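PDB 6GKV: coclaurine N-methyltransferase from Coptis japonica, which transfers a methyl group from S-adenosyl-L-methionine to the amine nitrogen of coclaurine and related tetrahydroisoquinolines in alkaloid biosynthesis. Local coordinates for residues T102-D105 and E106-A110; I109-L112 and D113-C116; K282-S285 and R286-E289; E290-K293 and R294-N298. All blocks are in the same frame, centred on the assembly; numbering follows the deposited sequence.

Interaction 1. Residues T102-D105 and E106-A110; sequences TTLD and EAEIA
Thr103 and Glu106 exchange a reciprocal pair of hydrogen bonds at the start of helix 104-118, each side chain serving the backbone N-H of the other. The Glu106 side chain can be followed outward. Its CB lies 3.2 Å from Thr103 OG1, and CG still brushes the same oxygen at 3.4 Å. From there the chain runs extended back toward the residues before the helix. At the tip OE1 accepts from Thr103 N at 3.1 Å, a nearly straight bond (166° at the hydrogen) that uses the anti side of the carboxylate and arrives somewhat out of its plane. OE1 also lies 3.5 Å from Thr102 CA. In return Thr103 OG1 accepts from Glu106 N at 3.1 Å; with chi1 at 69° the hydroxyl sits between the backbone N and the carbonyl carbon, facing the first turn. The methyl CG2 of Thr102 rests against Glu106 CB at 3.8 Å and covers the flank of the box, while Thr102 OG1 bonds to Glu99 O. Beyond the cap the regular ladder begins, with Glu108 N donating to Leu104 O at 2.9 Å. The carboxylates of Asp105 and Glu108 come fairly near each other, but each has partners of its own: Asp105 bonds to Ser88, and Glu108 to the backbone N-H groups of Asn89 and Lys91, in the segment leading to the S-adenosyl-L-homocysteine residues Gly92 and Ser93. The Thr103-Glu106 pair is a capping box, with Thr103 as the N-cap.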
loop_
_atom_site.group_PDB
_atom_site.type_symbol
_atom_site.label_atom_id
_atom_site.label_comp_id
_atom_site.label_asym_id
_atom_site.label_seq_id
_atom_site.Cartn_x
_atom_site.Cartn_y
_atom_site.Cartn_z
ATOM N N THR A 102 -4.699 20.819 -24.105
ATOM C CA THR A 102 -4.973 21.508 -22.857
ATOM C C THR A 102 -3.906 22.563 -22.633
ATOM O O THR A 102 -2.709 22.265 -22.710
ATOM C CB THR A 102 -5.000 20.543 -21.663
ATOM O OG1 THR A 102 -5.993 19.542 -21.891
ATOM C CG2 THR A 102 -5.337 21.286 -20.381
ATOM N N THR A 103 -4.336 23.797 -22.377
ATOM C CA THR A 103 -3.413 24.875 -22.026
ATOM C C THR A 103 -2.974 24.765 -20.558
ATOM O O THR A 103 -3.531 23.977 -19.795
ATOM C CB THR A 103 -4.043 26.256 -22.270
ATOM O OG1 THR A 103 -5.099 26.483 -21.328
ATOM C CG2 THR A 103 -4.606 26.345 -23.688
ATOM N N LEU A 104 -1.964 25.531 -20.168
ATOM C CA LEU A 104 -1.512 25.499 -18.783
ATOM C C LEU A 104 -2.603 26.049 -17.879
ATOM O O LEU A 104 -2.858 25.513 -16.793
ATOM C CB LEU A 104 -0.215 26.301 -18.599
ATOM C CG LEU A 104 0.268 26.492 -17.151
ATOM C CD1 LEU A 104 0.623 25.169 -16.492
ATOM C CD2 LEU A 104 1.449 27.470 -17.072
ATOM N N ASP A 105 -3.244 27.123 -18.332
ATOM C CA ASP A 105 -4.282 27.774 -17.550
ATOM C C ASP A 105 -5.414 26.807 -17.290
ATOM O O ASP A 105 -5.810 26.600 -16.148
ATOM C CB ASP A 105 -4.813 29.017 -18.258
ATOM C CG ASP A 105 -4.011 30.264 -17.938
ATOM O OD1 ASP A 105 -2.794 30.159 -17.662
ATOM O OD2 ASP A 105 -4.619 31.355 -17.958
ATOM N N GLU A 106 -5.915 26.215 -18.371
ATOM C CA GLU A 106 -6.921 25.168 -18.311
ATOM C C GLU A 106 -6.529 24.063 -17.342
ATOM O O GLU A 106 -7.378 23.516 -16.625
ATOM C CB GLU A 106 -7.141 24.560 -19.704
ATOM C CG GLU A 106 -8.191 25.263 -20.560
ATOM C CD GLU A 106 -8.344 24.649 -21.951
ATOM O OE1 GLU A 106 -7.436 23.909 -22.406
ATOM O OE2 GLU A 106 -9.377 24.930 -22.595
ATOM N N ALA A 107 -5.243 23.726 -17.339
ATOM C CA ALA A 107 -4.782 22.566 -16.591
ATOM C C ALA A 107 -4.759 22.860 -15.105
ATOM O O ALA A 107 -5.091 21.983 -14.304
ATOM C CB ALA A 107 -3.415 22.127 -17.069
ATOM N N GLU A 108 -4.350 24.084 -14.752
ATOM C CA GLU A 108 -4.399 24.554 -13.368
ATOM C C GLU A 108 -5.827 24.383 -12.860
ATOM O O GLU A 108 -6.067 23.718 -11.855
ATOM C CB GLU A 108 -3.958 26.019 -13.250
ATOM C CG GLU A 108 -2.488 26.297 -13.598
ATOM C CD GLU A 108 -2.031 27.698 -13.193
ATOM O OE1 GLU A 108 -2.777 28.676 -13.433
ATOM O OE2 GLU A 108 -0.921 27.817 -12.624
ATOM N N ILE A 109 -6.767 24.965 -13.600
ATOM C CA ILE A 109 -8.201 24.899 -13.304
ATOM C C ILE A 109 -8.724 23.469 -13.119
ATOM O O ILE A 109 -9.450 23.187 -12.169
ATOM C CB ILE A 109 -9.015 25.585 -14.423
ATOM C CG1 ILE A 109 -8.604 27.062 -14.566
ATOM C CG2 ILE A 109 -10.511 25.453 -14.165
ATOM C CD1 ILE A 109 -8.806 27.904 -13.306
ATOM N N ALA A 110 -8.340 22.569 -14.018
ATOM C CA ALA A 110 -8.795 21.183 -13.956
ATOM C C ALA A 110 -8.334 20.451 -12.692
ATOM O O ALA A 110 -9.122 19.694 -12.103
ATOM C CB ALA A 110 -8.344 20.432 -15.187
#

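Interaction 2. Residues I109-L112 and D113-C116; sequences IAML and DLYC
Tyr115 lies against the preceding turn of helix 104-118, its ring set over the carbonyl of Met111 and beside the branch of Leu112. This is the close-packed part of the contact. Met111 O stands 3.3 Å above one face of the ring, offset toward the rim, while also accepting from Tyr115 N at 2.9 Å. At the ring edge, near its plane, Leu112 CD2 meets Tyr115 CD2 at 3.8 Å. Met111 SD is 5.3 Å from the centroid of the Tyr115 ring and oblique to it, a Met-aromatic contact, although the exact place of the terminal methyl is doubtful. The phenol oxygen reaches past the helix to bond with Glu226 and Lys91, and the Tyr115 side chain is about 6 Å from the bound S-adenosyl-L-homocysteine at the nearest atoms.

The solvent side is looser. There Asp113 lies alongside Ile109, both pointing the same way, and the side chains come no closer than 4.0 Å, between Asp113 OD2 and Ile109 CG2. What ties this side together is the backbone: Asp113 N donates to Ile109 O at 2.9 Å and 172°.

The buried flank of the helix meets helix 136-143, with Leu112 on Leu137 and His140 and Cys116 on Val141. Tyr115 projects from it toward strand 221-230, which carries Glu226.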
loop_
_atom_site.group_PDB
_atom_site.type_symbol
_atom_site.label_atom_id
_atom_site.label_comp_id
_atom_site.label_asym_id
_atom_site.label_seq_id
_atom_site.Cartn_x
_atom_site.Cartn_y
_atom_site.Cartn_z
ATOM N N ILE A 109 -6.767 24.965 -13.600
ATOM C CA ILE A 109 -8.201 24.899 -13.304
ATOM C C ILE A 109 -8.724 23.469 -13.119
ATOM O O ILE A 109 -9.450 23.187 -12.169
ATOM C CB ILE A 109 -9.015 25.585 -14.423
ATOM C CG1 ILE A 109 -8.604 27.062 -14.566
ATOM C CG2 ILE A 109 -10.511 25.453 -14.165
ATOM C CD1 ILE A 109 -8.806 27.904 -13.306
ATOM N N ALA A 110 -8.340 22.569 -14.018
ATOM C CA ALA A 110 -8.795 21.183 -13.956
ATOM C C ALA A 110 -8.334 20.451 -12.692
ATOM O O ALA A 110 -9.122 19.694 -12.103
ATOM C CB ALA A 110 -8.344 20.432 -15.187
ATOM N N MET A 111 -7.082 20.649 -12.276
ATOM C CA MET A 111 -6.615 20.065 -11.008
ATOM C C MET A 111 -7.371 20.657 -9.808
ATOM O O MET A 111 -7.727 19.933 -8.884
ATOM C CB MET A 111 -5.117 20.292 -10.777
ATOM C CG MET A 111 -4.159 19.203 -11.156
ATOM S SD MET A 111 -4.373 17.483 -10.684
ATOM C CE MET A 111 -4.850 17.632 -9.064
ATOM N N LEU A 112 -7.575 21.972 -9.821
ATOM C CA LEU A 112 -8.207 22.663 -8.709
ATOM C C LEU A 112 -9.636 22.153 -8.527
ATOM O O LEU A 112 -10.067 21.860 -7.405
ATOM C CB LEU A 112 -8.175 24.181 -8.937
ATOM C CG LEU A 112 -6.770 24.772 -8.730
ATOM C CD1 LEU A 112 -6.692 26.271 -9.030
ATOM C CD2 LEU A 112 -6.259 24.470 -7.316
ATOM N N ASP A 113 -10.352 22.031 -9.645
ATOM C CA ASP A 113 -11.674 21.416 -9.662
ATOM C C ASP A 113 -11.641 19.999 -9.105
ATOM O O ASP A 113 -12.469 19.627 -8.270
ATOM C CB ASP A 113 -12.235 21.400 -11.081
ATOM C CG ASP A 113 -12.876 22.719 -11.463
ATOM O OD1 ASP A 113 -13.031 23.577 -10.569
ATOM O OD2 ASP A 113 -13.239 22.891 -12.646
ATOM N N LEU A 114 -10.669 19.215 -9.560
ATOM C CA LEU A 114 -10.539 17.831 -9.117
ATOM C C LEU A 114 -10.300 17.721 -7.598
ATOM O O LEU A 114 -10.765 16.780 -6.961
ATOM C CB LEU A 114 -9.414 17.140 -9.901
ATOM C CG LEU A 114 -9.199 15.652 -9.636
ATOM C CD1 LEU A 114 -10.505 14.843 -9.735
ATOM C CD2 LEU A 114 -8.113 15.082 -10.554
ATOM N N TYR A 115 -9.585 18.682 -7.023
ATOM C CA TYR A 115 -9.374 18.725 -5.578
ATOM C C TYR A 115 -10.696 18.899 -4.839
ATOM O O TYR A 115 -10.938 18.259 -3.820
ATOM C CB TYR A 115 -8.445 19.870 -5.184
ATOM C CG TYR A 115 -7.016 19.755 -5.649
ATOM C CD1 TYR A 115 -6.415 18.525 -5.822
ATOM C CD2 TYR A 115 -6.245 20.909 -5.873
ATOM C CE1 TYR A 115 -5.080 18.440 -6.195
ATOM C CE2 TYR A 115 -4.931 20.833 -6.282
ATOM C CZ TYR A 115 -4.354 19.588 -6.460
ATOM O OH TYR A 115 -3.040 19.509 -6.877
ATOM N N CYS A 116 -11.537 19.792 -5.357
ATOM C CA CYS A 116 -12.821 20.087 -4.734
ATOM C C CYS A 116 -13.750 18.908 -4.821
ATOM O O CYS A 116 -14.528 18.660 -3.912
ATOM C CB CYS A 116 -13.475 21.299 -5.387
ATOM S SG CYS A 116 -12.432 22.742 -5.341
#

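Interaction 3. Residues K282-S285 and R286-E289; sequences KHFS and RTNE. With F2W (6,7-dimethoxy-2-methyl-1,2,3,4-tetrahydroisoquinolin-2-ium), chain D.
Asn288 sets its amide nitrogen over a face of the Phe284 ring one turn earlier: ND2 stands 3.3 Å above the plane, offset toward the rim, with the ring and amide planes 47° apart. The same nitrogen donates to Phe284 O at 2.9 Å, while Asn288 N reaches that oxygen from the opposite face of the carbonyl plane. Two bonds thus grip one oxygen, and the one from ND2 helps set the turn of the amide. The Phe284 ring carbon CG lies anti to the backbone N (chi1 -156°), which carries the ring forward until its edge meets Thr287 CB at 3.7 Å from CD1. Thr287 repeats the double grip: both its N and its OG1 donate to His283 O, again from opposite faces, the hydroxyl at 2.7 Å.

Ring and amide both reach the bound N-methylheliamine. Phe284 CE2 lies 3.7 Å from its aromatic CAA, and Asn288 OD1 lies 3.4 Å from the methoxy carbon CAM; both residues line the alkaloid pocket.

Around this part of helix 281-297, helix 313-335 supplies Phe334, edge-to-face with Phe284, and Phe326 beside Asn288, while on another side Thr287 OG1 bonds to Cys95 N and His283 stacks on Tyr96.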
loop_
_atom_site.group_PDB
_atom_site.type_symbol
_atom_site.label_atom_id
_atom_site.label_comp_id
_atom_site.label_asym_id
_atom_site.label_seq_id
_atom_site.Cartn_x
_atom_site.Cartn_y
_atom_site.Cartn_z
ATOM N N LYS A 282 2.567 12.037 -16.424
ATOM C CA LYS A 282 2.505 12.848 -17.639
ATOM C C LYS A 282 1.931 14.235 -17.358
ATOM O O LYS A 282 2.205 15.190 -18.073
ATOM C CB LYS A 282 1.662 12.142 -18.715
ATOM C CG LYS A 282 2.427 11.114 -19.519
ATOM C CD LYS A 282 1.838 10.969 -20.926
ATOM C CE LYS A 282 0.376 10.533 -20.866
ATOM N NZ LYS A 282 0.034 9.395 -21.776
ATOM N N HIS A 283 1.105 14.332 -16.330
ATOM C CA HIS A 283 0.529 15.612 -15.944
ATOM C C HIS A 283 1.564 16.543 -15.335
ATOM O O HIS A 283 1.653 17.726 -15.700
ATOM C CB HIS A 283 -0.613 15.397 -14.960
ATOM C CG HIS A 283 -1.714 14.545 -15.498
ATOM N ND1 HIS A 283 -2.720 15.048 -16.296
ATOM C CD2 HIS A 283 -1.985 13.230 -15.333
ATOM C CE1 HIS A 283 -3.560 14.079 -16.604
ATOM N NE2 HIS A 283 -3.142 12.967 -16.026
ATOM N N PHE A 284 2.370 16.038 -14.415
ATOM C CA PHE A 284 3.374 16.934 -13.859
ATOM C C PHE A 284 4.501 17.130 -14.866
ATOM O O PHE A 284 5.158 18.178 -14.886
ATOM C CB PHE A 284 3.914 16.447 -12.511
ATOM C CG PHE A 284 4.468 17.563 -11.667
ATOM C CD1 PHE A 284 4.148 18.863 -11.986
ATOM C CD2 PHE A 284 5.226 17.333 -10.540
ATOM C CE1 PHE A 284 4.623 19.918 -11.256
ATOM C CE2 PHE A 284 5.679 18.415 -9.781
ATOM C CZ PHE A 284 5.390 19.709 -10.159
ATOM N N SER A 285 4.701 16.150 -15.732
ATOM C CA SER A 285 5.706 16.317 -16.760
ATOM C C SER A 285 5.294 17.468 -17.652
ATOM O O SER A 285 6.098 18.348 -17.947
ATOM C CB SER A 285 5.896 15.041 -17.567
ATOM O OG SER A 285 7.003 15.187 -18.441
ATOM N N ARG A 286 4.030 17.480 -18.057
ATOM C CA ARG A 286 3.575 18.486 -19.005
ATOM C C ARG A 286 3.524 19.851 -18.344
ATOM O O ARG A 286 3.800 20.875 -18.979
ATOM C CB ARG A 286 2.216 18.113 -19.578
ATOM C CG ARG A 286 2.289 17.055 -20.693
ATOM C CD ARG A 286 1.139 17.220 -21.686
ATOM N NE ARG A 286 1.039 18.597 -22.166
ATOM C CZ ARG A 286 -0.037 19.111 -22.756
ATOM N NH1 ARG A 286 -1.117 18.360 -22.935
ATOM N NH2 ARG A 286 -0.037 20.382 -23.152
ATOM N N THR A 287 3.183 19.854 -17.062
ATOM C CA THR A 287 3.159 21.073 -16.258
ATOM C C THR A 287 4.518 21.789 -16.271
ATOM O O THR A 287 4.600 22.962 -16.590
ATOM C CB THR A 287 2.752 20.758 -14.794
ATOM O OG1 THR A 287 1.410 20.270 -14.770
ATOM C CG2 THR A 287 2.791 21.983 -13.968
ATOM N N ASN A 288 5.570 21.058 -15.916
ATOM C CA ASN A 288 6.915 21.579 -15.892
ATOM C C ASN A 288 7.363 22.027 -17.271
ATOM O O ASN A 288 8.202 22.943 -17.403
ATOM C CB ASN A 288 7.896 20.536 -15.363
ATOM C CG ASN A 288 7.889 20.428 -13.840
ATOM O OD1 ASN A 288 8.515 21.238 -13.159
ATOM N ND2 ASN A 288 7.237 19.394 -13.308
ATOM N N GLU A 289 6.824 21.362 -18.291
ATOM C CA GLU A 289 7.145 21.668 -19.692
ATOM C C GLU A 289 6.508 22.983 -20.120
ATOM O O GLU A 289 7.054 23.715 -20.934
ATOM C CB GLU A 289 6.668 20.527 -20.614
ATOM C CG GLU A 289 6.864 20.761 -22.105
ATOM C CD GLU A 289 6.324 19.606 -22.977
ATOM O OE1 GLU A 289 5.495 18.811 -22.481
ATOM O OE2 GLU A 289 6.725 19.507 -24.166
HETATM C CAM F2W D . 10.243 19.777 -10.567
HETATM O OAK F2W D . 10.389 18.608 -9.729
HETATM C CAB F2W D . 9.638 18.744 -8.588
HETATM C CAA F2W D . 8.819 19.851 -8.334
HETATM C CAF F2W D . 8.111 19.888 -7.136
HETATM C CAJ F2W D . 7.248 20.922 -6.815
HETATM C CAI F2W D . 6.928 21.154 -5.303
HETATM N NAH F2W D . 6.358 19.875 -4.850
HETATM C CAO F2W D . 6.332 20.055 -3.385
HETATM C CAG F2W D . 7.512 19.002 -5.081
HETATM C CAE F2W D . 8.152 18.831 -6.268
HETATM C CAD F2W D . 8.991 17.745 -6.505
HETATM C CAC F2W D . 9.702 17.690 -7.691
HETATM O OAL F2W D . 10.552 16.674 -8.038
HETATM C CAN F2W D . 10.674 15.538 -7.160
#

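Interaction 4. Residues E290-K293 and R294-N298; sequences EWLK and RLDAN
The last two turns of helix 281-297 make up this contact, in which the side chains of Arg294, Leu295 and Asp296 fold back over carbonyls of the turn before. Arg294 leaves the backbone with CG beside its own N (chi1 -76°) and then runs extended to NE, so that its methylene stem passes along Glu290 O, CG at 3.3 Å and CD at 3.6 Å. That oxygen lies near the guanidinium plane, at its edge, and accepts from Arg294 N at 3.2 Å. The guanidinium itself reaches toward Asp105 in a long, weak ion pair.

The Glu290 carboxylate pairs with Lys293, three residues on. Stretched out along its whole length, Lys293 brings NZ to Glu290 OE2 at 2.9 Å in a salt bridge, on the syn side of the carboxylate but 34° out of its plane; Arg286 adds a long, weak ion pair to the same oxygen. Leu295 CG lies 3.6 Å from Trp291 O, the oxygen to which Leu295 N donates in the carbonyl plane. Asp296 crosses Leu292 with OD2 3.9 Å from CD1, a polar oxygen beside a methyl, and that same OD2 is bonded to Tyr21 OH.

The apolar flank is buried: Trp291 and Leu295 pack on Met85 of helix 79-85 and, with Leu292, on helix 313-335. The Trp291 side chain is about 6 Å from the bound alkaloid at the nearest atoms. Asn298 N donates to Leu295 O at 2.7 Å, and Asn298 is at the N-cap position of helix 299-309. The pattern is that of an amphipathic helix, with Glu290, Lys293 and Arg294 on its polar flank and Trp291, Leu292 and Leu295 on its apolar one.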
loop_
_atom_site.group_PDB
_atom_site.type_symbol
_atom_site.label_atom_id
_atom_site.label_comp_id
_atom_site.label_asym_id
_atom_site.label_seq_id
_atom_site.Cartn_x
_atom_site.Cartn_y
_atom_site.Cartn_z
ATOM N N GLU A 290 5.335 23.277 -19.579
ATOM C CA GLU A 290 4.645 24.494 -19.972
ATOM C C GLU A 290 5.300 25.686 -19.283
ATOM O O GLU A 290 5.346 26.785 -19.834
ATOM C CB GLU A 290 3.144 24.399 -19.653
ATOM C CG GLU A 290 2.387 23.377 -20.532
ATOM C CD GLU A 290 2.310 23.783 -22.005
ATOM O OE1 GLU A 290 1.961 24.950 -22.284
ATOM O OE2 GLU A 290 2.587 22.931 -22.889
ATOM N N TRP A 291 5.806 25.435 -18.079
ATOM C CA TRP A 291 6.554 26.411 -17.315
ATOM C C TRP A 291 7.841 26.793 -18.053
ATOM O O TRP A 291 8.185 27.978 -18.181
ATOM C CB TRP A 291 6.891 25.848 -15.932
ATOM C CG TRP A 291 5.743 25.780 -14.969
ATOM C CD1 TRP A 291 4.552 26.436 -15.064
ATOM C CD2 TRP A 291 5.684 25.008 -13.759
ATOM N NE1 TRP A 291 3.753 26.125 -13.984
ATOM C CE2 TRP A 291 4.425 25.247 -13.169
ATOM C CE3 TRP A 291 6.574 24.132 -13.115
ATOM C CZ2 TRP A 291 4.033 24.655 -11.967
ATOM C CZ3 TRP A 291 6.180 23.537 -11.913
ATOM C CH2 TRP A 291 4.926 23.811 -11.353
ATOM N N LEU A 292 8.553 25.773 -18.526
ATOM C CA LEU A 292 9.803 25.971 -19.248
ATOM C C LEU A 292 9.597 26.783 -20.533
ATOM O O LEU A 292 10.360 27.705 -20.804
ATOM C CB LEU A 292 10.436 24.624 -19.562
ATOM C CG LEU A 292 11.673 24.627 -20.452
ATOM C CD1 LEU A 292 12.816 25.372 -19.769
ATOM C CD2 LEU A 292 12.081 23.194 -20.833
ATOM N N LYS A 293 8.565 26.454 -21.312
ATOM C CA LYS A 293 8.220 27.251 -22.502
ATOM C C LYS A 293 8.018 28.712 -22.134
ATOM O O LYS A 293 8.368 29.603 -22.896
ATOM C CB LYS A 293 6.942 26.747 -23.181
ATOM C CG LYS A 293 7.078 25.513 -24.073
ATOM C CD LYS A 293 5.682 25.042 -24.530
ATOM C CE LYS A 293 5.706 23.637 -25.108
ATOM N NZ LYS A 293 4.329 23.043 -25.260
ATOM N N ARG A 294 7.431 28.947 -20.966
ATOM C CA ARG A 294 7.119 30.305 -20.551
ATOM C C ARG A 294 8.355 31.081 -20.148
ATOM O O ARG A 294 8.410 32.283 -20.344
ATOM C CB ARG A 294 6.106 30.296 -19.413
ATOM C CG ARG A 294 4.719 29.998 -19.912
ATOM C CD ARG A 294 3.713 29.778 -18.798
ATOM N NE ARG A 294 2.389 29.637 -19.383
ATOM C CZ ARG A 294 1.431 30.547 -19.283
ATOM N NH1 ARG A 294 1.632 31.659 -18.584
ATOM N NH2 ARG A 294 0.264 30.329 -19.869
ATOM N N LEU A 295 9.340 30.396 -19.578
ATOM C CA LEU A 295 10.626 31.025 -19.309
ATOM C C LEU A 295 11.235 31.560 -20.604
ATOM O O LEU A 295 11.225 32.762 -20.850
ATOM C CB LEU A 295 11.583 30.039 -18.638
ATOM C CG LEU A 295 11.243 29.657 -17.204
ATOM C CD1 LEU A 295 12.335 28.789 -16.590
ATOM C CD2 LEU A 295 11.030 30.917 -16.396
ATOM N N ASP A 296 11.710 30.644 -21.446
ATOM C CA ASP A 296 12.375 30.949 -22.726
ATOM C C ASP A 296 11.686 31.983 -23.624
ATOM O O ASP A 296 12.331 32.655 -24.426
ATOM C CB ASP A 296 12.537 29.652 -23.524
ATOM C CG ASP A 296 13.373 28.627 -22.796
ATOM O OD1 ASP A 296 14.231 29.040 -21.982
ATOM O OD2 ASP A 296 13.159 27.415 -23.027
ATOM N N ALA A 297 10.373 32.093 -23.504
ATOM C CA ALA A 297 9.612 33.015 -24.333
ATOM C C ALA A 297 9.597 34.423 -23.722
ATOM O O ALA A 297 9.267 35.406 -24.393
ATOM C CB ALA A 297 8.187 32.481 -24.526
ATOM N N ASN A 298 9.955 34.526 -22.446
ATOM C CA ASN A 298 9.954 35.827 -21.788
ATOM C C ASN A 298 11.291 36.128 -21.153
ATOM O O ASN A 298 11.353 36.746 -20.092
ATOM C CB ASN A 298 8.869 35.898 -20.719
ATOM C CG ASN A 298 7.524 35.477 -21.232
ATOM O OD1 ASN A 298 6.796 36.259 -21.853
ATOM N ND2 ASN A 298 7.181 34.229 -20.982
#

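How the interactions relate
The four contacts fall on two helices. Interactions 1 and 2 overlap at Ile109 and Ala110 of helix 104-118, their centres 10 Å apart. Interactions 3 and 4 follow one another along the later helix 281-297; their centres are 13 Å apart. Far apart in sequence, the helices meet where interaction 1 touches both later contacts: Thr102 O lies near Arg286, and Leu104 packs on Glu290, Trp291 and Arg294. Interaction 2 touches neither, its nearest atoms about 6 Å from interaction 3 and about 10 Å from interaction 4. Phe284 of interaction 3 also packs against Trp291 of interaction 4. One helix thus runs beside the cofactor site and the other lines the alkaloid pocket, consistent with bringing methyl donor and acceptor together.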